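Local coordinates for protein glucoamylase (Thermoanaerobacterium thermosaccharolyticum, PDB 1LF6) that probably hydrolyses terminal alpha-1,4-linked glucose residues one after another from the non-reducing ends of starch-like chains, releasing beta-D-glucose, as a family 15 glycoside hydrolase, at residues D15-I20 with G168-A173; N175-M180 with I194-Y199. All blocks are in the same frame, centred on the assembly; numbering follows the deposited sequence.

Contact 1: D15-I20 with G168-A173; sequences DRFNNI and GYVIKA
Arg16 spreads its guanidinium flat over one face of the Tyr169 ring, and this cation-pi stack anchors the N-terminal segment 15-20 on strand 166-173. Arg16 CZ stands 3.6 Å from the ring centroid, with the two planes only 14° apart, and is displaced toward the CG-CD1 side of the ring, so that Arg16 NE comes 3.4 Å from Tyr169 CD1. The arginine chain reaches this position fully extended, with CG anti to the backbone N (chi1 -175°), running over Ile171 CG2, which touches its CB and CG. A long, weak ion pair from Arg16 NH1 to Glu167 adds a second partner, while the far end of the tyrosine is fixed by a hydrogen bond from its OH to Asp254.

The apolar part lies with Phe17. Its CZ meets Val170 CG1 at 3.6 Å, and one ring face, near the rim, sits over Val170 O.

Backbone bonding is sparse. Asp15 N donates to Lys172 O at 2.9 Å, a fairly straight bond; the return bond from Lys172 N to Asp15 O is 3.0 Å long but bent (127°) and weak. Asp15 O also receives a CA-H...O contact from Ile171 CA. Beyond Arg16 the two chains diverge, and a water bridges the gap, accepting from Val170 N at 3.0 Å and lying 2.6 Å from Phe17 O, to which it probably donates.

Farther along, the backbone N atoms of Asn19 and Ile20 bond to the carboxylate of Asp224. The whole is a short, loosely bonded antiparallel addition to a sheet of the N-terminal beta-sandwich domain, in which a few residues near the start of the chain lie along strand 166-173, held more by side chains and water than by regular strand bonding.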
loop_
_atom_site.group_PDB
_atom_site.type_symbol
_atom_site.label_atom_id
_atom_site.label_comp_id
_atom_site.label_asym_id
_atom_site.label_seq_id
_atom_site.Cartn_x
_atom_site.Cartn_y
_atom_site.Cartn_z
ATOM N N ASP A 15 -20.355 -14.077 -29.988
ATOM C CA ASP A 15 -19.777 -14.586 -31.227
ATOM C C ASP A 15 -18.305 -14.208 -31.312
ATOM O O ASP A 15 -17.961 -13.025 -31.303
ATOM C CB ASP A 15 -20.509 -13.999 -32.435
ATOM C CG ASP A 15 -21.993 -14.299 -32.426
ATOM O OD1 ASP A 15 -22.716 -13.726 -33.268
ATOM O OD2 ASP A 15 -22.438 -15.111 -31.585
ATOM N N ARG A 16 -17.436 -15.211 -31.396
ATOM C CA ARG A 16 -16.000 -14.969 -31.489
ATOM C C ARG A 16 -15.541 -15.125 -32.936
ATOM O O ARG A 16 -16.116 -15.900 -33.700
ATOM C CB ARG A 16 -15.240 -15.941 -30.579
ATOM C CG ARG A 16 -13.738 -15.694 -30.513
ATOM C CD ARG A 16 -13.091 -16.540 -29.426
ATOM N NE ARG A 16 -11.633 -16.423 -29.432
ATOM C CZ ARG A 16 -10.829 -17.004 -28.544
ATOM N NH1 ARG A 16 -9.516 -16.841 -28.633
ATOM N NH2 ARG A 16 -11.336 -17.742 -27.564
ATOM N N PHE A 17 -14.508 -14.381 -33.309
ATOM C CA PHE A 17 -13.985 -14.434 -34.667
ATOM C C PHE A 17 -12.481 -14.191 -34.701
ATOM O O PHE A 17 -11.966 -13.325 -33.991
ATOM C CB PHE A 17 -14.681 -13.389 -35.539
ATOM C CG PHE A 17 -14.695 -12.012 -34.936
ATOM C CD1 PHE A 17 -15.698 -11.638 -34.048
ATOM C CD2 PHE A 17 -13.694 -11.096 -35.238
ATOM C CE1 PHE A 17 -15.707 -10.371 -33.471
ATOM C CE2 PHE A 17 -13.693 -9.826 -34.666
ATOM C CZ PHE A 17 -14.701 -9.463 -33.781
ATOM N N ASN A 18 -11.783 -14.963 -35.527
ATOM C CA ASN A 18 -10.340 -14.822 -35.670
ATOM C C ASN A 18 -10.030 -14.540 -37.135
ATOM O O ASN A 18 -9.569 -15.409 -37.877
ATOM C CB ASN A 18 -9.626 -16.092 -35.194
ATOM C CG ASN A 18 -8.116 -15.965 -35.251
ATOM O OD1 ASN A 18 -7.564 -14.891 -35.008
ATOM N ND2 ASN A 18 -7.439 -17.066 -35.559
ATOM N N ASN A 19 -10.294 -13.302 -37.535
ATOM C CA ASN A 19 -10.083 -12.865 -38.903
ATOM C C ASN A 19 -8.619 -12.594 -39.230
ATOM O O ASN A 19 -8.136 -12.977 -40.297
ATOM C CB ASN A 19 -10.920 -11.611 -39.164
ATOM C CG ASN A 19 -12.409 -11.854 -38.963
ATOM O OD1 ASN A 19 -13.101 -11.048 -38.339
ATOM N ND2 ASN A 19 -12.910 -12.966 -39.496
ATOM N N ILE A 20 -7.916 -11.936 -38.312
ATOM C CA ILE A 20 -6.511 -11.605 -38.524
ATOM C C ILE A 20 -5.721 -11.666 -37.213
ATOM O O ILE A 20 -6.026 -10.954 -36.257
ATOM C CB ILE A 20 -6.371 -10.185 -39.114
ATOM C CG1 ILE A 20 -7.361 -10.003 -40.269
ATOM C CG2 ILE A 20 -4.949 -9.964 -39.616
ATOM C CD1 ILE A 20 -7.856 -8.579 -40.425
ATOM N N GLY A 168 -5.046 -12.406 -26.121
ATOM C CA GLY A 168 -6.028 -11.391 -26.450
ATOM C C GLY A 168 -6.815 -11.736 -27.701
ATOM O O GLY A 168 -6.282 -12.340 -28.633
ATOM N N TYR A 169 -8.088 -11.353 -27.714
ATOM C CA TYR A 169 -8.967 -11.605 -28.847
ATOM C C TYR A 169 -10.201 -10.707 -28.779
ATOM O O TYR A 169 -10.388 -9.968 -27.811
ATOM C CB TYR A 169 -9.370 -13.081 -28.884
ATOM C CG TYR A 169 -9.959 -13.601 -27.594
ATOM C CD1 TYR A 169 -11.337 -13.744 -27.439
ATOM C CD2 TYR A 169 -9.135 -13.966 -26.531
ATOM C CE1 TYR A 169 -11.880 -14.244 -26.256
ATOM C CE2 TYR A 169 -9.665 -14.463 -25.345
ATOM C CZ TYR A 169 -11.034 -14.602 -25.216
ATOM O OH TYR A 169 -11.551 -15.109 -24.049
ATOM N N VAL A 170 -11.037 -10.769 -29.812
ATOM C CA VAL A 170 -12.234 -9.941 -29.861
ATOM C C VAL A 170 -13.498 -10.771 -30.065
ATOM O O VAL A 170 -13.501 -11.755 -30.808
ATOM C CB VAL A 170 -12.134 -8.899 -31.000
ATOM C CG1 VAL A 170 -13.271 -7.897 -30.900
ATOM C CG2 VAL A 170 -10.788 -8.193 -30.942
ATOM N N ILE A 171 -14.569 -10.375 -29.387
ATOM C CA ILE A 171 -15.843 -11.063 -29.514
ATOM C C ILE A 171 -16.940 -10.022 -29.666
ATOM O O ILE A 171 -16.672 -8.822 -29.745
ATOM C CB ILE A 171 -16.174 -11.917 -28.275
ATOM C CG1 ILE A 171 -16.315 -11.016 -27.047
ATOM C CG2 ILE A 171 -15.101 -12.970 -28.063
ATOM C CD1 ILE A 171 -16.885 -11.716 -25.832
ATOM N N LYS A 172 -18.175 -10.497 -29.710
ATOM C CA LYS A 172 -19.321 -9.620 -29.826
ATOM C C LYS A 172 -20.405 -10.210 -28.936
ATOM O O LYS A 172 -20.857 -11.338 -29.147
ATOM C CB LYS A 172 -19.788 -9.547 -31.280
ATOM C CG LYS A 172 -20.638 -8.328 -31.598
ATOM C CD LYS A 172 -20.957 -8.251 -33.083
ATOM C CE LYS A 172 -21.725 -6.984 -33.424
ATOM N NZ LYS A 172 -22.087 -6.914 -34.871
ATOM N N ALA A 173 -20.789 -9.455 -27.915
ATOM C CA ALA A 173 -21.817 -9.894 -26.986
ATOM C C ALA A 173 -23.026 -8.992 -27.173
ATOM O O ALA A 173 -22.964 -7.795 -26.894
ATOM C CB ALA A 173 -21.301 -9.808 -25.552
HETATM O O HOH W 1 -10.635 -13.008 -31.831
#

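Contact 2: N175-M180 with I194-Y199; sequences NNEMLM and IGWKGY
Contact 2 bridges the two sheets of the N-terminal beta-sandwich in a partly buried position: Trp196 of the loop leading into strand 198-203, and Tyr199 of that strand, lie against strand 176-183 of the other sheet. Trp196 makes the polar link: its indole NE1 donates to the backbone Glu177 O at 2.8 Å. The bond is bent, 132° at the hydrogen, and the nitrogen approaches from above the carbonyl plane. Beside it, Trp196 CD1 rests 3.9 Å from Glu177 CB.

The Glu177 carboxylate crosses to Tyr199 and meets the edge of its ring, OE2 lying 3.5 Å from Tyr199 CE2, with the two planes steeply inclined at 71°. With CG anti to the carbonyl carbon (chi1 -78°) and the chain extended beyond it, Glu177 spans the gap. A water ties the same carboxylate to the loop, donating to Glu177 OE2 at 2.8 Å and accepting from Trp196 N at 2.9 Å.

Leu179 CD1 supplies the apolar contact, 4.0 Å from Trp196 CD1 and 4.1 Å from Tyr199 CB.

Around this junction, Leu190 of strand 186-192 touches both Leu179 and Trp196, and Ala234 and Ile236 of strand 230-236 also pack on the indole. The other face of strand 176-183 turns Met178 toward helix 254-266, and Tyr199 packs on Val170 of strand 166-173.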
loop_
_atom_site.group_PDB
_atom_site.type_symbol
_atom_site.label_atom_id
_atom_site.label_comp_id
_atom_site.label_asym_id
_atom_site.label_seq_id
_atom_site.Cartn_x
_atom_site.Cartn_y
_atom_site.Cartn_z
ATOM N N ASN A 175 -24.375 -7.730 -29.829
ATOM C CA ASN A 175 -24.014 -6.625 -30.709
ATOM C C ASN A 175 -23.076 -5.617 -30.059
ATOM O O ASN A 175 -23.039 -4.449 -30.446
ATOM C CB ASN A 175 -25.277 -5.912 -31.196
ATOM C CG ASN A 175 -26.220 -6.842 -31.927
ATOM O OD1 ASN A 175 -25.835 -7.499 -32.898
ATOM N ND2 ASN A 175 -27.465 -6.905 -31.467
ATOM N N ASN A 176 -22.318 -6.072 -29.068
ATOM C CA ASN A 176 -21.370 -5.208 -28.377
ATOM C C ASN A 176 -19.957 -5.746 -28.587
ATOM O O ASN A 176 -19.642 -6.863 -28.174
ATOM C CB ASN A 176 -21.698 -5.158 -26.881
ATOM C CG ASN A 176 -22.211 -3.800 -26.440
ATOM O OD1 ASN A 176 -21.447 -2.834 -26.344
ATOM N ND2 ASN A 176 -23.512 -3.714 -26.174
ATOM N N GLU A 177 -19.115 -4.957 -29.246
ATOM C CA GLU A 177 -17.742 -5.368 -29.499
ATOM C C GLU A 177 -16.886 -5.187 -28.257
ATOM O O GLU A 177 -16.669 -4.066 -27.803
ATOM C CB GLU A 177 -17.140 -4.567 -30.653
ATOM C CG GLU A 177 -17.586 -5.028 -32.029
ATOM C CD GLU A 177 -16.850 -4.313 -33.144
ATOM O OE1 GLU A 177 -16.917 -4.796 -34.291
ATOM O OE2 GLU A 177 -16.208 -3.271 -32.878
ATOM N N MET A 178 -16.401 -6.297 -27.716
ATOM C CA MET A 178 -15.574 -6.263 -26.519
ATOM C C MET A 178 -14.202 -6.887 -26.756
ATOM O O MET A 178 -14.091 -7.956 -27.361
ATOM C CB MET A 178 -16.272 -7.013 -25.378
ATOM C CG MET A 178 -17.609 -6.435 -24.947
ATOM S SD MET A 178 -18.397 -7.445 -23.670
ATOM C CE MET A 178 -19.970 -6.579 -23.477
ATOM N N LEU A 179 -13.159 -6.208 -26.289
ATOM C CA LEU A 179 -11.797 -6.716 -26.411
ATOM C C LEU A 179 -11.601 -7.633 -25.210
ATOM O O LEU A 179 -11.741 -7.204 -24.063
ATOM C CB LEU A 179 -10.781 -5.570 -26.376
ATOM C CG LEU A 179 -10.570 -4.789 -27.678
ATOM C CD1 LEU A 179 -11.898 -4.290 -28.212
ATOM C CD2 LEU A 179 -9.618 -3.624 -27.430
ATOM N N MET A 180 -11.292 -8.896 -25.475
ATOM C CA MET A 180 -11.112 -9.875 -24.413
ATOM C C MET A 180 -9.650 -10.220 -24.150
ATOM O O MET A 180 -8.804 -10.116 -25.038
ATOM C CB MET A 180 -11.863 -11.163 -24.761
ATOM C CG MET A 180 -13.287 -10.950 -25.248
ATOM S SD MET A 180 -14.343 -10.190 -24.007
ATOM C CE MET A 180 -14.473 -11.550 -22.844
ATOM N N ILE A 194 -20.420 3.446 -26.467
ATOM C CA ILE A 194 -20.624 3.900 -27.836
ATOM C C ILE A 194 -19.856 3.013 -28.808
ATOM O O ILE A 194 -19.763 3.317 -29.997
ATOM C CB ILE A 194 -20.143 5.347 -28.035
ATOM C CG1 ILE A 194 -18.659 5.456 -27.685
ATOM C CG2 ILE A 194 -20.976 6.287 -27.194
ATOM C CD1 ILE A 194 -18.031 6.777 -28.088
ATOM N N GLY A 195 -19.302 1.919 -28.296
ATOM C CA GLY A 195 -18.552 1.006 -29.140
ATOM C C GLY A 195 -17.202 1.559 -29.561
ATOM O O GLY A 195 -16.749 2.577 -29.030
ATOM N N TRP A 196 -16.559 0.897 -30.521
ATOM C CA TRP A 196 -15.249 1.327 -31.003
ATOM C C TRP A 196 -15.285 1.699 -32.479
ATOM O O TRP A 196 -16.055 1.131 -33.254
ATOM C CB TRP A 196 -14.214 0.214 -30.806
ATOM C CG TRP A 196 -14.300 -0.472 -29.481
ATOM C CD1 TRP A 196 -14.831 -1.704 -29.226
ATOM C CD2 TRP A 196 -13.854 0.040 -28.223
ATOM N NE1 TRP A 196 -14.741 -1.994 -27.887
ATOM C CE2 TRP A 196 -14.146 -0.939 -27.246
ATOM C CE3 TRP A 196 -13.236 1.232 -27.822
ATOM C CZ2 TRP A 196 -13.839 -0.762 -25.893
ATOM C CZ3 TRP A 196 -12.931 1.406 -26.475
ATOM C CH2 TRP A 196 -13.234 0.412 -25.528
ATOM N N LYS A 197 -14.443 2.651 -32.862
ATOM C CA LYS A 197 -14.355 3.078 -34.248
ATOM C C LYS A 197 -13.395 2.120 -34.944
ATOM O O LYS A 197 -13.265 2.121 -36.167
ATOM C CB LYS A 197 -13.813 4.506 -34.329
ATOM C CG LYS A 197 -13.727 5.052 -35.744
ATOM C CD LYS A 197 -13.287 6.508 -35.761
ATOM C CE LYS A 197 -13.297 7.065 -37.178
ATOM N NZ LYS A 197 -12.944 8.512 -37.209
ATOM N N GLY A 198 -12.726 1.302 -34.138
ATOM C CA GLY A 198 -11.771 0.336 -34.654
ATOM C C GLY A 198 -10.982 -0.271 -33.506
ATOM O O GLY A 198 -10.842 0.352 -32.453
ATOM N N TYR A 199 -10.469 -1.483 -33.701
ATOM C CA TYR A 199 -9.701 -2.160 -32.664
ATOM C C TYR A 199 -8.492 -2.899 -33.224
ATOM O O TYR A 199 -8.390 -3.123 -34.431
ATOM C CB TYR A 199 -10.601 -3.144 -31.912
ATOM C CG TYR A 199 -11.294 -4.148 -32.812
ATOM C CD1 TYR A 199 -10.578 -5.175 -33.431
ATOM C CD2 TYR A 199 -12.661 -4.055 -33.066
ATOM C CE1 TYR A 199 -11.207 -6.083 -34.283
ATOM C CE2 TYR A 199 -13.301 -4.955 -33.914
ATOM C CZ TYR A 199 -12.571 -5.965 -34.521
ATOM O OH TYR A 199 -13.205 -6.853 -35.367
HETATM O O HOH W 2 -17.919 -1.350 -31.727
#

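Contact 1 and contact 2 have centres about 10 Å apart, and both reach one sheet, in which strands 166-173 and 176-183, consecutive in the chain, pair antiparallel. Tyr169 O and Met180 N, 2.7 Å apart, and Ile171 N and Met178 O, 3.2 Å apart, are probable hydrogen bonds of this pairing. On one face Ile171 CD1 packs on Met180 SD at 3.5 Å; elsewhere Phe17 CE2 packs 3.1 Å from Tyr199 OH, so segment 15-20 also touches the sheet that holds strand 198-203. Both lie far out in the N-terminal domain, away from the probable catalytic residues Glu435 and Glu438 and the probable substrate-binding Trp325.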